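Local coordinates for endo-pectate lyase (Erwinia chrysanthemi, PDB 3B4N), which cleaves the galacturonan backbone of pectin by elimination, with calcium as cofactor, and probably acts internally on both polygalacturonate and highly methylated pectins, at residues 33-41 against 85-93; 252-260 against 312-322. One frame throughout, in Å; residues are numbered along the deposited sequence.

The two contacts belong to different parts of the chain and lie on opposite sides of its centre. Interaction 1 joins the two sheets of the N-terminal beta sandwich, away from the metal sites; interaction 2 pairs two loops leaving strands of the right-handed parallel beta helix. Their centres are 41 Å apart and their nearest atoms about 21 Å, so neither touches the other. Interaction 2 is the one close to bound metal: the side chain of Arg252 is about 9 Å from that of Asp195, a zinc ligand, and the side chain of Cys257 lies about 10 Å from a zinc ion. These separations place it beside the zinc sites without making it part of their coordination.

Interaction 1 of 2, residues 33-41 against 85-93; sequences NYLGWSTDE and WYWVDVVSE. With EDO (1,2-ethanediol), chain G.
Val88 lies over one face of the Trp37 indole, and Leu35 over one face of the Tyr86 ring. Val88 CG1 makes a CH-pi contact with the five-membered ring of Trp37, 3.8 Å from its centroid and 9° off the normal. The other methyl, Val88 CG2, spreads to the six-membered ring, 3.8 Å from Trp37 CE3, while Val90 CG2 approaches the indole obliquely near NE1. Trp37 CG sits between its backbone N and carbonyl carbon (chi1 61°), which lays the indole across the valine. Both leucine methyls lie on the same side of the Tyr86 ring, Leu35 CD2 over the face near CG and CB, and Leu35 CD1 3.9 Å from Tyr86 CD1. At the edge of that ring and near its plane is Asn33 OD1, 2.9 Å from Tyr86 OH; the amide stands nearly perpendicular to the ring. The hydroxyl is hydrogen-bonded to Asp75 OD1, so its one proton need not serve Asn33.

Strands 33-39 and 85-92 belong to different antiparallel sheets, of three and four strands, stacked in a sandwich with fibronectin type III topology. Their axes approach to 8.9 Å and cross at -38°, so side chains rather than backbone bonds span the gap.

Toward the other end, Thr39 and Val90 meet tip to tip. Thr39 OG1 also accepts from Glu41 N at 3.2 Å, forming an ST turn, and is hydrogen-bonded to Gln21 O. Glu41 CB packs on Val90 CG1, and its OE1, held by Lys43 N, lies 3.5 Å from Ser92 CB; Ser92 OG itself takes a hydrogen bond from Ala96 N. On the other side of strand 33-39, Ser38 OG is 2.8 Å from O1 of a 1,2-ethanediol, probably from the crystallisation liquor, and hydrogen-bonds Asn163 as well.

Interaction 2 of 2, residues 252-260 against 312-322; sequences RSCGDCSNN and FKGVVKGQGST
Gly255 and Val315 form the first of two backbone hydrogen bonds between these loops: Val315 N donates to Gly255 O at 2.9 Å, nearly straight at 169°. Two residues further along both chains, Lys317 N donates to Cys257 O at 3.0 Å, but from above the carbonyl plane. The matching two-residue steps show that 255-257 and 315-317 run in the same direction. Between these bonds, Asp256 CA directs a CA-H...O contact at Val315 O, 3.3 Å away.

The aromatic and charged contact is a stack. The guanidinium of Arg252 lies on one face of the Phe312 ring with planes 20° apart, and its CZ is 4.0 Å from the ring centroid, which makes this a cation-pi pair. A bend at chi2 (59°) turns the arginine chain so that its end reaches the ring. The opposite guanidinium face meets Gly255 N, offset toward the rim; at the edge, NH1 donates in plane to a water at 2.7 Å, which donates weakly to Lys313 O. NH2 is hydrogen-bonded to Asn284 OD1 on strand 276-284, which lies between the two strands the loops leave.

Van der Waals contacts add to these. Thr322 CG2 approaches Gly255 O at 3.4 Å, and Lys317 CE lies 3.3 Å from Ser258 OG. Within 252-260, a disulfide ties Cys254 to Cys257 across the short bend that carries Gly255.

Backbone bonds thus fix the register of 255-257 beside 315-317, while stack, water and Asn284 together restrict the guanidinium's rotation, and the pi face of Phe312 probably helps to offset its positive charge.

Interaction 1 of 2, residues 33-41 against 85-93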
ATOM      1  N   ASN A  33     -13.654   7.914  -6.313  1.00 12.10           N
ATOM      2  CA  ASN A  33     -12.419   8.641  -6.563  1.00 11.86           C
ATOM      3  C   ASN A  33     -11.567   8.477  -5.323  1.00 10.94           C
ATOM      4  O   ASN A  33     -11.975   8.864  -4.228  1.00 12.15           O
ATOM      5  CB  ASN A  33     -12.691  10.125  -6.795  1.00 10.88           C
ATOM      6  CG  ASN A  33     -13.371  10.389  -8.119  1.00 12.65           C
ATOM      7  OD1 ASN A  33     -14.148  11.340  -8.256  1.00 15.26           O
ATOM      8  ND2 ASN A  33     -13.065   9.566  -9.111  1.00 11.87           N
ATOM      9  N   TYR A  34     -10.399   7.873  -5.486  1.00  9.76           N
ATOM     10  CA  TYR A  34      -9.491   7.681  -4.366  1.00 10.30           C
ATOM     11  C   TYR A  34      -8.430   8.759  -4.369  1.00  9.71           C
ATOM     12  O   TYR A  34      -7.847   9.076  -5.411  1.00 10.60           O
ATOM     13  CB  TYR A  34      -8.811   6.312  -4.443  1.00 11.06           C
ATOM     14  CG  TYR A  34      -9.717   5.156  -4.105  1.00 11.16           C
ATOM     15  CD1 TYR A  34      -9.898   4.747  -2.790  1.00 13.10           C
ATOM     16  CD2 TYR A  34     -10.419   4.494  -5.107  1.00 13.41           C
ATOM     17  CE1 TYR A  34     -10.767   3.692  -2.477  1.00 14.20           C
ATOM     18  CE2 TYR A  34     -11.282   3.450  -4.810  1.00 13.90           C
ATOM     19  CZ  TYR A  34     -11.452   3.055  -3.499  1.00 15.28           C
ATOM     20  OH  TYR A  34     -12.318   2.022  -3.223  1.00 17.06           O
ATOM     21  N   LEU A  35      -8.203   9.340  -3.199  1.00  8.71           N
ATOM     22  CA  LEU A  35      -7.181  10.360  -3.043  1.00  8.06           C
ATOM     23  C   LEU A  35      -6.068   9.805  -2.176  1.00  7.83           C
ATOM     24  O   LEU A  35      -6.319   9.104  -1.198  1.00  9.08           O
ATOM     25  CB  LEU A  35      -7.742  11.599  -2.352  1.00  9.41           C
ATOM     26  CG  LEU A  35      -8.891  12.320  -3.043  1.00  9.25           C
ATOM     27  CD1 LEU A  35      -9.294  13.540  -2.207  1.00 11.51           C
ATOM     28  CD2 LEU A  35      -8.462  12.745  -4.440  1.00 11.59           C
ATOM     29  N   GLY A  36      -4.841  10.133  -2.550  1.00  7.51           N
ATOM     30  CA  GLY A  36      -3.686   9.724  -1.777  1.00  8.32           C
ATOM     31  C   GLY A  36      -2.763  10.925  -1.720  1.00  7.27           C
ATOM     32  O   GLY A  36      -2.500  11.567  -2.744  1.00  8.13           O
ATOM     33  N   TRP A  37      -2.275  11.265  -0.532  1.00  8.23           N
ATOM     34  CA  TRP A  37      -1.372  12.398  -0.438  1.00  8.30           C
ATOM     35  C   TRP A  37      -0.235  12.117   0.513  1.00  8.55           C
ATOM     36  O   TRP A  37      -0.280  11.172   1.300  1.00  9.93           O
ATOM     37  CB  TRP A  37      -2.122  13.659   0.028  1.00  8.73           C
ATOM     38  CG  TRP A  37      -2.767  13.547   1.393  1.00  7.61           C
ATOM     39  CD1 TRP A  37      -2.236  13.935   2.594  1.00  7.76           C
ATOM     40  CD2 TRP A  37      -4.050  12.985   1.686  1.00  8.07           C
ATOM     41  NE1 TRP A  37      -3.112  13.647   3.615  1.00  8.36           N
ATOM     42  CE2 TRP A  37      -4.234  13.063   3.086  1.00  8.56           C
ATOM     43  CE3 TRP A  37      -5.064  12.421   0.898  1.00  7.60           C
ATOM     44  CZ2 TRP A  37      -5.394  12.595   3.718  1.00  7.63           C
ATOM     45  CZ3 TRP A  37      -6.216  11.955   1.523  1.00  8.53           C
ATOM     46  CH2 TRP A  37      -6.371  12.045   2.921  1.00  9.19           C
ATOM     47  N   SER A  38       0.807  12.925   0.398  1.00 10.02           N
ATOM     48  CA  SER A  38       1.930  12.841   1.311  1.00  9.98           C
ATOM     49  C   SER A  38       2.093  14.261   1.831  1.00 11.06           C
ATOM     50  O   SER A  38       1.791  15.231   1.136  1.00 11.86           O
ATOM     51  CB  SER A  38       3.214  12.392   0.607  1.00 11.34           C
ATOM     52  OG  SER A  38       3.648  13.344  -0.345  1.00 14.45           O
ATOM     53  N   THR A  39       2.529  14.387   3.074  1.00 10.21           N
ATOM     54  CA  THR A  39       2.752  15.702   3.644  1.00 11.63           C
ATOM     55  C   THR A  39       3.955  15.610   4.561  1.00 12.91           C
ATOM     56  O   THR A  39       4.215  14.555   5.137  1.00 13.20           O
ATOM     57  CB  THR A  39       1.521  16.209   4.450  1.00 11.49           C
ATOM     58  OG1 THR A  39       1.789  17.531   4.930  1.00 13.10           O
ATOM     59  CG2 THR A  39       1.219  15.297   5.641  1.00 12.05           C
ATOM     60  N   ASP A  40       4.709  16.700   4.659  1.00 14.27           N
ATOM     61  CA  ASP A  40       5.854  16.718   5.558  1.00 16.13           C
ATOM     62  C   ASP A  40       5.551  17.577   6.787  1.00 17.34           C
ATOM     63  O   ASP A  40       6.454  17.921   7.551  1.00 16.31           O
ATOM     64  CB  ASP A  40       7.117  17.218   4.852  1.00 19.33           C
ATOM     65  CG  ASP A  40       6.901  18.506   4.106  1.00 21.15           C
ATOM     66  OD1 ASP A  40       5.981  19.261   4.471  1.00 21.86           O
ATOM     67  OD2 ASP A  40       7.665  18.771   3.153  1.00 25.63           O
ATOM     68  N   GLU A  41       4.279  17.932   6.970  1.00 17.08           N
ATOM     69  CA  GLU A  41       3.885  18.701   8.152  1.00 17.81           C
ATOM     70  C   GLU A  41       4.090  17.749   9.332  1.00 18.25           C
ATOM     71  O   GLU A  41       3.581  16.631   9.329  1.00 19.97           O
ATOM     72  CB  GLU A  41       2.414  19.136   8.054  1.00 17.39           C
ATOM     73  CG  GLU A  41       1.819  19.620   9.381  1.00 17.71           C
ATOM     74  CD  GLU A  41       2.636  20.725  10.020  1.00 21.72           C
ATOM     75  OE1 GLU A  41       2.846  20.674  11.253  1.00 20.58           O
ATOM     76  OE2 GLU A  41       3.065  21.645   9.294  1.00 23.36           O
ATOM     77  N   TRP A  85     -12.651  18.488  -9.039  1.00 10.80           N
ATOM     78  CA  TRP A  85     -11.315  18.906  -8.639  1.00 11.25           C
ATOM     79  C   TRP A  85     -11.282  18.704  -7.131  1.00 10.44           C
ATOM     80  O   TRP A  85     -12.270  18.978  -6.425  1.00  9.61           O
ATOM     81  CB  TRP A  85     -11.062  20.383  -8.956  1.00 10.18           C
ATOM     82  CG  TRP A  85     -10.647  20.637 -10.366  1.00 11.66           C
ATOM     83  CD1 TRP A  85      -9.385  20.898 -10.815  1.00 13.66           C
ATOM     84  CD2 TRP A  85     -11.490  20.611 -11.517  1.00 12.84           C
ATOM     85  NE1 TRP A  85      -9.389  21.033 -12.182  1.00 13.69           N
ATOM     86  CE2 TRP A  85     -10.669  20.861 -12.641  1.00 13.58           C
ATOM     87  CE3 TRP A  85     -12.860  20.400 -11.711  1.00 13.66           C
ATOM     88  CZ2 TRP A  85     -11.174  20.904 -13.943  1.00 15.43           C
ATOM     89  CZ3 TRP A  85     -13.366  20.443 -13.009  1.00 14.46           C
ATOM     90  CH2 TRP A  85     -12.517  20.695 -14.109  1.00 15.42           C
ATOM     91  N   TYR A  86     -10.149  18.206  -6.648  1.00  9.01           N
ATOM     92  CA  TYR A  86      -9.946  17.962  -5.229  1.00  9.05           C
ATOM     93  C   TYR A  86      -8.671  18.611  -4.719  1.00  8.50           C
ATOM     94  O   TYR A  86      -7.708  18.780  -5.454  1.00  8.90           O
ATOM     95  CB  TYR A  86      -9.816  16.463  -4.957  1.00  9.14           C
ATOM     96  CG  TYR A  86     -11.044  15.640  -5.233  1.00  8.50           C
ATOM     97  CD1 TYR A  86     -11.988  15.401  -4.236  1.00  8.37           C
ATOM     98  CD2 TYR A  86     -11.233  15.051  -6.479  1.00 11.12           C
ATOM     99  CE1 TYR A  86     -13.096  14.576  -4.478  1.00 10.01           C
ATOM    100  CE2 TYR A  86     -12.323  14.237  -6.732  1.00 10.76           C
ATOM    101  CZ  TYR A  86     -13.247  14.001  -5.732  1.00  9.47           C
ATOM    102  OH  TYR A  86     -14.327  13.193  -5.984  1.00 12.00           O
ATOM    103  N   TRP A  87      -8.698  18.966  -3.439  1.00  8.47           N
ATOM    104  CA  TRP A  87      -7.546  19.529  -2.733  1.00  9.13           C
ATOM    105  C   TRP A  87      -7.606  18.939  -1.332  1.00  9.06           C
ATOM    106  O   TRP A  87      -8.683  18.646  -0.817  1.00  9.02           O
ATOM    107  CB  TRP A  87      -7.643  21.046  -2.545  1.00  9.35           C
ATOM    108  CG  TRP A  87      -7.528  21.874  -3.767  1.00 10.26           C
ATOM    109  CD1 TRP A  87      -6.415  22.524  -4.221  1.00  9.68           C
ATOM    110  CD2 TRP A  87      -8.580  22.193  -4.676  1.00 10.94           C
ATOM    111  NE1 TRP A  87      -6.715  23.237  -5.355  1.00 12.27           N
ATOM    112  CE2 TRP A  87      -8.039  23.052  -5.657  1.00 10.89           C
ATOM    113  CE3 TRP A  87      -9.934  21.834  -4.759  1.00 11.42           C
ATOM    114  CZ2 TRP A  87      -8.805  23.564  -6.708  1.00 11.77           C
ATOM    115  CZ3 TRP A  87     -10.700  22.344  -5.806  1.00 10.34           C
ATOM    116  CH2 TRP A  87     -10.129  23.200  -6.766  1.00 11.59           C
ATOM    117  N   VAL A  88      -6.448  18.762  -0.713  1.00  8.20           N
ATOM    118  CA  VAL A  88      -6.393  18.290   0.661  1.00  9.48           C
ATOM    119  C   VAL A  88      -5.635  19.354   1.450  1.00  8.98           C
ATOM    120  O   VAL A  88      -4.551  19.796   1.059  1.00  9.77           O
ATOM    121  CB  VAL A  88      -5.687  16.925   0.792  1.00  9.83           C
ATOM    122  CG1 VAL A  88      -5.372  16.638   2.262  1.00 11.66           C
ATOM    123  CG2 VAL A  88      -6.589  15.829   0.240  1.00 11.61           C
ATOM    124  N   ASP A  89      -6.250  19.789   2.540  1.00  9.19           N
ATOM    125  CA  ASP A  89      -5.692  20.798   3.423  1.00 11.39           C
ATOM    126  C   ASP A  89      -5.213  20.103   4.696  1.00 10.51           C
ATOM    127  O   ASP A  89      -6.015  19.584   5.467  1.00 11.48           O
ATOM    128  CB  ASP A  89      -6.784  21.818   3.765  1.00 12.63           C
ATOM    129  CG  ASP A  89      -6.280  22.990   4.590  1.00 16.85           C
ATOM    130  OD1 ASP A  89      -7.120  23.864   4.913  1.00 18.80           O
ATOM    131  OD2 ASP A  89      -5.075  23.050   4.912  1.00 17.27           O
ATOM    132  N   VAL A  90      -3.901  20.075   4.894  1.00 11.24           N
ATOM    133  CA  VAL A  90      -3.323  19.475   6.092  1.00 11.09           C
ATOM    134  C   VAL A  90      -3.225  20.627   7.098  1.00 11.19           C
ATOM    135  O   VAL A  90      -2.538  21.623   6.863  1.00 11.86           O
ATOM    136  CB  VAL A  90      -1.942  18.862   5.778  1.00 10.30           C
ATOM    137  CG1 VAL A  90      -1.280  18.373   7.053  1.00 12.00           C
ATOM    138  CG2 VAL A  90      -2.113  17.711   4.800  1.00 11.33           C
ATOM    139  N   VAL A  91      -3.952  20.495   8.204  1.00 10.12           N
ATOM    140  CA  VAL A  91      -4.003  21.536   9.227  1.00 11.17           C
ATOM    141  C   VAL A  91      -3.137  21.177  10.418  1.00 10.40           C
ATOM    142  O   VAL A  91      -3.308  20.126  11.026  1.00 10.16           O
ATOM    143  CB  VAL A  91      -5.456  21.752   9.702  1.00 11.18           C
ATOM    144  CG1 VAL A  91      -5.512  22.893  10.706  1.00 11.13           C
ATOM    145  CG2 VAL A  91      -6.360  22.035   8.507  1.00 13.45           C
ATOM    146  N   SER A  92      -2.204  22.062  10.753  1.00 12.20           N
ATOM    147  CA  SER A  92      -1.314  21.818  11.874  1.00 12.71           C
ATOM    148  C   SER A  92      -1.976  22.205  13.188  1.00 14.98           C
ATOM    149  O   SER A  92      -3.035  22.836  13.206  1.00 14.94           O
ATOM    150  CB  SER A  92      -0.026  22.631  11.720  1.00 13.69           C
ATOM    151  OG  SER A  92      -0.266  23.997  12.042  1.00 14.74           O
ATOM    152  N   GLU A  93      -1.342  21.826  14.288  1.00 15.34           N
ATOM    153  CA  GLU A  93      -1.854  22.162  15.606  1.00 16.55           C
ATOM    154  C   GLU A  93      -1.886  23.679  15.771  1.00 18.09           C
ATOM    155  O   GLU A  93      -2.675  24.206  16.567  1.00 17.81           O
ATOM    156  CB  GLU A  93      -0.967  21.538  16.673  1.00 16.95           C
ATOM    157  CG  GLU A  93      -1.057  20.030  16.715  1.00 17.89           C
ATOM    158  CD  GLU A  93      -0.131  19.428  17.740  1.00 17.57           C
ATOM    159  OE1 GLU A  93      -0.148  18.194  17.897  1.00 17.66           O
ATOM    160  OE2 GLU A  93       0.611  20.198  18.387  1.00 19.29           O
TER
HETATM  161  C1  EDO G 801       4.941  16.525   0.735  1.00 19.67           C
HETATM  162  O1  EDO G 801       5.110  15.079   1.219  1.00 19.67           O
HETATM  163  C2  EDO G 801       5.802  16.891  -0.482  1.00 19.43           C
HETATM  164  O2  EDO G 801       5.363  15.966  -1.659  1.00 17.95           O

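Interaction 2 of 2, residues 252-260 against 312-322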
ATOM      1  N   ARG A 252       3.190 -11.500   2.704  1.00  9.61           N
ATOM      2  CA  ARG A 252       3.610 -12.881   2.848  1.00 10.57           C
ATOM      3  C   ARG A 252       5.093 -12.973   3.162  1.00 11.63           C
ATOM      4  O   ARG A 252       5.934 -12.406   2.455  1.00 13.17           O
ATOM      5  CB  ARG A 252       3.329 -13.673   1.569  1.00 11.55           C
ATOM      6  CG  ARG A 252       3.668 -15.167   1.659  1.00 12.22           C
ATOM      7  CD  ARG A 252       2.883 -15.872   2.774  1.00 12.41           C
ATOM      8  NE  ARG A 252       2.854 -17.329   2.602  1.00 14.36           N
ATOM      9  CZ  ARG A 252       3.556 -18.201   3.321  1.00 13.59           C
ATOM     10  NH1 ARG A 252       3.449 -19.506   3.078  1.00 14.85           N
ATOM     11  NH2 ARG A 252       4.358 -17.781   4.290  1.00 11.84           N
ATOM     12  N   SER A 253       5.406 -13.656   4.252  1.00 11.45           N
ATOM     13  CA  SER A 253       6.794 -13.922   4.597  1.00 11.72           C
ATOM     14  C   SER A 253       7.104 -15.041   3.603  1.00 12.19           C
ATOM     15  O   SER A 253       6.381 -16.029   3.547  1.00 13.33           O
ATOM     16  CB  SER A 253       6.892 -14.464   6.015  1.00 12.89           C
ATOM     17  OG  SER A 253       8.197 -14.957   6.263  1.00 11.23           O
ATOM     18  N   CYS A 254       8.158 -14.896   2.808  1.00 11.26           N
ATOM     19  CA  CYS A 254       8.462 -15.911   1.807  1.00 12.99           C
ATOM     20  C   CYS A 254       8.328 -17.341   2.328  1.00 11.28           C
ATOM     21  O   CYS A 254       9.002 -17.731   3.275  1.00 11.02           O
ATOM     22  CB  CYS A 254       9.862 -15.698   1.262  1.00 13.90           C
ATOM     23  SG  CYS A 254      10.104 -16.597  -0.297  1.00 18.58           S
ATOM     24  N   GLY A 255       7.479 -18.125   1.673  1.00 13.32           N
ATOM     25  CA  GLY A 255       7.254 -19.492   2.116  1.00 12.35           C
ATOM     26  C   GLY A 255       8.285 -20.543   1.737  1.00 14.75           C
ATOM     27  O   GLY A 255       8.550 -21.451   2.525  1.00 15.07           O
ATOM     28  N   ASP A 256       8.885 -20.407   0.555  1.00 16.46           N
ATOM     29  CA  ASP A 256       9.846 -21.393   0.059  1.00 19.44           C
ATOM     30  C   ASP A 256      11.075 -20.805  -0.633  1.00 20.09           C
ATOM     31  O   ASP A 256      11.599 -21.398  -1.573  1.00 20.84           O
ATOM     32  CB  ASP A 256       9.135 -22.317  -0.928  1.00 22.95           C
ATOM     33  CG  ASP A 256       8.524 -21.554  -2.092  1.00 24.65           C
ATOM     34  OD1 ASP A 256       8.884 -20.370  -2.277  1.00 26.35           O
ATOM     35  OD2 ASP A 256       7.690 -22.128  -2.825  1.00 28.73           O
ATOM     36  N   CYS A 257      11.526 -19.645  -0.175  1.00 21.43           N
ATOM     37  CA  CYS A 257      12.691 -18.982  -0.758  1.00 21.53           C
ATOM     38  C   CYS A 257      13.975 -19.813  -0.687  1.00 21.25           C
ATOM     39  O   CYS A 257      14.108 -20.704   0.152  1.00 19.71           O
ATOM     40  CB  CYS A 257      12.939 -17.644  -0.035  1.00 22.38           C
ATOM     41  SG  CYS A 257      12.048 -16.220  -0.739  1.00 26.08           S
ATOM     42  N   SER A 258      14.910 -19.535  -1.591  1.00 20.57           N
ATOM     43  CA  SER A 258      16.200 -20.202  -1.527  1.00 22.28           C
ATOM     44  C   SER A 258      16.775 -19.512  -0.295  1.00 22.07           C
ATOM     45  O   SER A 258      16.538 -18.317  -0.091  1.00 22.85           O
ATOM     46  CB  SER A 258      17.064 -19.870  -2.748  1.00 21.55           C
ATOM     47  OG  SER A 258      16.540 -20.441  -3.935  1.00 22.96           O
ATOM     48  N   ASN A 259      17.504 -20.251   0.531  1.00 23.11           N
ATOM     49  CA  ASN A 259      18.085 -19.685   1.742  1.00 22.88           C
ATOM     50  C   ASN A 259      17.008 -19.051   2.625  1.00 21.61           C
ATOM     51  O   ASN A 259      17.230 -18.011   3.248  1.00 20.99           O
ATOM     52  CB  ASN A 259      19.144 -18.639   1.377  1.00 26.21           C
ATOM     53  CG  ASN A 259      19.875 -18.105   2.592  1.00 28.72           C
ATOM     54  OD1 ASN A 259      20.341 -18.874   3.434  1.00 30.95           O
ATOM     55  ND2 ASN A 259      19.985 -16.783   2.689  1.00 30.71           N
ATOM     56  N   ASN A 260      15.843 -19.692   2.679  1.00 18.94           N
ATOM     57  CA  ASN A 260      14.719 -19.208   3.485  1.00 17.03           C
ATOM     58  C   ASN A 260      15.031 -19.289   4.980  1.00 15.87           C
ATOM     59  O   ASN A 260      15.928 -20.018   5.418  1.00 16.92           O
ATOM     60  CB  ASN A 260      13.464 -20.042   3.179  1.00 15.45           C
ATOM     61  CG  ASN A 260      12.164 -19.296   3.466  1.00 17.04           C
ATOM     62  OD1 ASN A 260      11.074 -19.867   3.347  1.00 16.69           O
ATOM     63  ND2 ASN A 260      12.271 -18.025   3.829  1.00 12.29           N
ATOM     64  N   PHE A 312       1.794 -20.748   8.773  1.00  9.51           N
ATOM     65  CA  PHE A 312       2.323 -21.727   7.821  1.00 10.17           C
ATOM     66  C   PHE A 312       3.647 -22.260   8.320  1.00 10.16           C
ATOM     67  O   PHE A 312       4.228 -21.736   9.268  1.00 10.13           O
ATOM     68  CB  PHE A 312       2.647 -21.063   6.483  1.00  9.81           C
ATOM     69  CG  PHE A 312       1.469 -20.528   5.744  1.00 10.25           C
ATOM     70  CD1 PHE A 312       0.878 -21.269   4.728  1.00 11.65           C
ATOM     71  CD2 PHE A 312       0.978 -19.257   6.028  1.00 10.83           C
ATOM     72  CE1 PHE A 312      -0.183 -20.759   3.997  1.00 10.76           C
ATOM     73  CE2 PHE A 312      -0.085 -18.733   5.306  1.00 11.51           C
ATOM     74  CZ  PHE A 312      -0.670 -19.482   4.286  1.00 11.83           C
ATOM     75  N   LYS A 313       4.126 -23.296   7.639  1.00 12.23           N
ATOM     76  CA  LYS A 313       5.435 -23.854   7.921  1.00 12.66           C
ATOM     77  C   LYS A 313       6.249 -23.436   6.703  1.00 13.19           C
ATOM     78  O   LYS A 313       5.879 -23.756   5.575  1.00 13.22           O
ATOM     79  CB  LYS A 313       5.409 -25.383   7.988  1.00 13.88           C
ATOM     80  CG  LYS A 313       6.774 -25.979   8.354  1.00 16.84           C
ATOM     81  CD  LYS A 313       6.812 -27.494   8.164  1.00 19.41           C
ATOM     82  CE  LYS A 313       6.831 -27.860   6.694  1.00 21.50           C
ATOM     83  NZ  LYS A 313       6.939 -29.338   6.485  1.00 24.42           N
ATOM     84  N   GLY A 314       7.323 -22.688   6.923  1.00 12.10           N
ATOM     85  CA  GLY A 314       8.168 -22.270   5.819  1.00 12.69           C
ATOM     86  C   GLY A 314       9.268 -23.292   5.586  1.00 13.26           C
ATOM     87  O   GLY A 314       9.610 -24.049   6.492  1.00 14.56           O
ATOM     88  N   VAL A 315       9.812 -23.320   4.375  1.00 13.23           N
ATOM     89  CA  VAL A 315      10.884 -24.252   4.042  1.00 13.63           C
ATOM     90  C   VAL A 315      11.924 -23.603   3.147  1.00 15.09           C
ATOM     91  O   VAL A 315      11.677 -22.566   2.533  1.00 13.87           O
ATOM     92  CB  VAL A 315      10.362 -25.507   3.287  1.00 14.11           C
ATOM     93  CG1 VAL A 315       9.340 -26.245   4.126  1.00 14.60           C
ATOM     94  CG2 VAL A 315       9.769 -25.103   1.946  1.00 16.38           C
ATOM     95  N   VAL A 316      13.098 -24.220   3.089  1.00 14.72           N
ATOM     96  CA  VAL A 316      14.163 -23.750   2.214  1.00 15.76           C
ATOM     97  C   VAL A 316      13.847 -24.430   0.882  1.00 16.76           C
ATOM     98  O   VAL A 316      13.482 -25.607   0.867  1.00 17.14           O
ATOM     99  CB  VAL A 316      15.541 -24.208   2.726  1.00 16.32           C
ATOM    100  CG1 VAL A 316      16.614 -23.873   1.700  1.00 17.08           C
ATOM    101  CG2 VAL A 316      15.855 -23.524   4.056  1.00 16.45           C
ATOM    102  N   LYS A 317      13.967 -23.700  -0.225  1.00 17.42           N
ATOM    103  CA  LYS A 317      13.651 -24.261  -1.535  1.00 19.35           C
ATOM    104  C   LYS A 317      14.289 -25.629  -1.751  1.00 20.58           C
ATOM    105  O   LYS A 317      15.500 -25.793  -1.583  1.00 20.49           O
ATOM    106  CB  LYS A 317      14.098 -23.323  -2.658  1.00 22.13           C
ATOM    107  CG  LYS A 317      13.532 -23.720  -4.021  1.00 25.60           C
ATOM    108  CD  LYS A 317      14.016 -22.808  -5.141  1.00 29.38           C
ATOM    109  CE  LYS A 317      15.446 -23.128  -5.549  1.00 31.74           C
ATOM    110  NZ  LYS A 317      15.574 -24.484  -6.169  1.00 32.83           N
ATOM    111  N   GLY A 318      13.461 -26.603  -2.123  1.00 21.57           N
ATOM    112  CA  GLY A 318      13.951 -27.948  -2.373  1.00 23.64           C
ATOM    113  C   GLY A 318      14.204 -28.794  -1.139  1.00 25.16           C
ATOM    114  O   GLY A 318      14.604 -29.953  -1.253  1.00 25.45           O
ATOM    115  N   GLN A 319      13.977 -28.231   0.043  1.00 24.70           N
ATOM    116  CA  GLN A 319      14.205 -28.977   1.273  1.00 26.37           C
ATOM    117  C   GLN A 319      12.924 -29.122   2.084  1.00 26.68           C
ATOM    118  O   GLN A 319      12.844 -28.677   3.230  1.00 29.25           O
ATOM    119  CB  GLN A 319      15.286 -28.292   2.117  1.00 27.78           C
ATOM    120  CG  GLN A 319      16.587 -28.050   1.367  1.00 30.73           C
ATOM    121  CD  GLN A 319      17.694 -27.519   2.260  1.00 33.81           C
ATOM    122  OE1 GLN A 319      17.511 -26.535   2.977  1.00 36.02           O
ATOM    123  NE2 GLN A 319      18.853 -28.167   2.216  1.00 35.37           N
ATOM    124  N   GLY A 320      11.917 -29.741   1.482  1.00 26.47           N
ATOM    125  CA  GLY A 320      10.663 -29.934   2.183  1.00 24.60           C
ATOM    126  C   GLY A 320       9.478 -29.237   1.541  1.00 22.75           C
ATOM    127  O   GLY A 320       9.619 -28.497   0.568  1.00 22.27           O
ATOM    128  N   SER A 321       8.300 -29.483   2.098  1.00 21.90           N
ATOM    129  CA  SER A 321       7.069 -28.896   1.586  1.00 20.84           C
ATOM    130  C   SER A 321       6.448 -27.966   2.615  1.00 18.79           C
ATOM    131  O   SER A 321       6.462 -28.259   3.808  1.00 19.01           O
ATOM    132  CB  SER A 321       6.067 -30.001   1.246  1.00 22.45           C
ATOM    133  OG  SER A 321       6.592 -30.878   0.266  1.00 26.72           O
ATOM    134  N   THR A 322       5.912 -26.840   2.159  1.00 18.16           N
ATOM    135  CA  THR A 322       5.270 -25.916   3.081  1.00 17.86           C
ATOM    136  C   THR A 322       3.941 -26.527   3.508  1.00 18.04           C
ATOM    137  O   THR A 322       3.417 -27.431   2.852  1.00 18.24           O
ATOM    138  CB  THR A 322       4.973 -24.549   2.431  1.00 17.33           C
ATOM    139  OG1 THR A 322       4.071 -24.725   1.330  1.00 18.56           O
ATOM    140  CG2 THR A 322       6.261 -23.892   1.941  1.00 18.56           C
TER
HETATM  141  O   HOH W   1       5.232 -21.214   4.247  1.00 12.84           O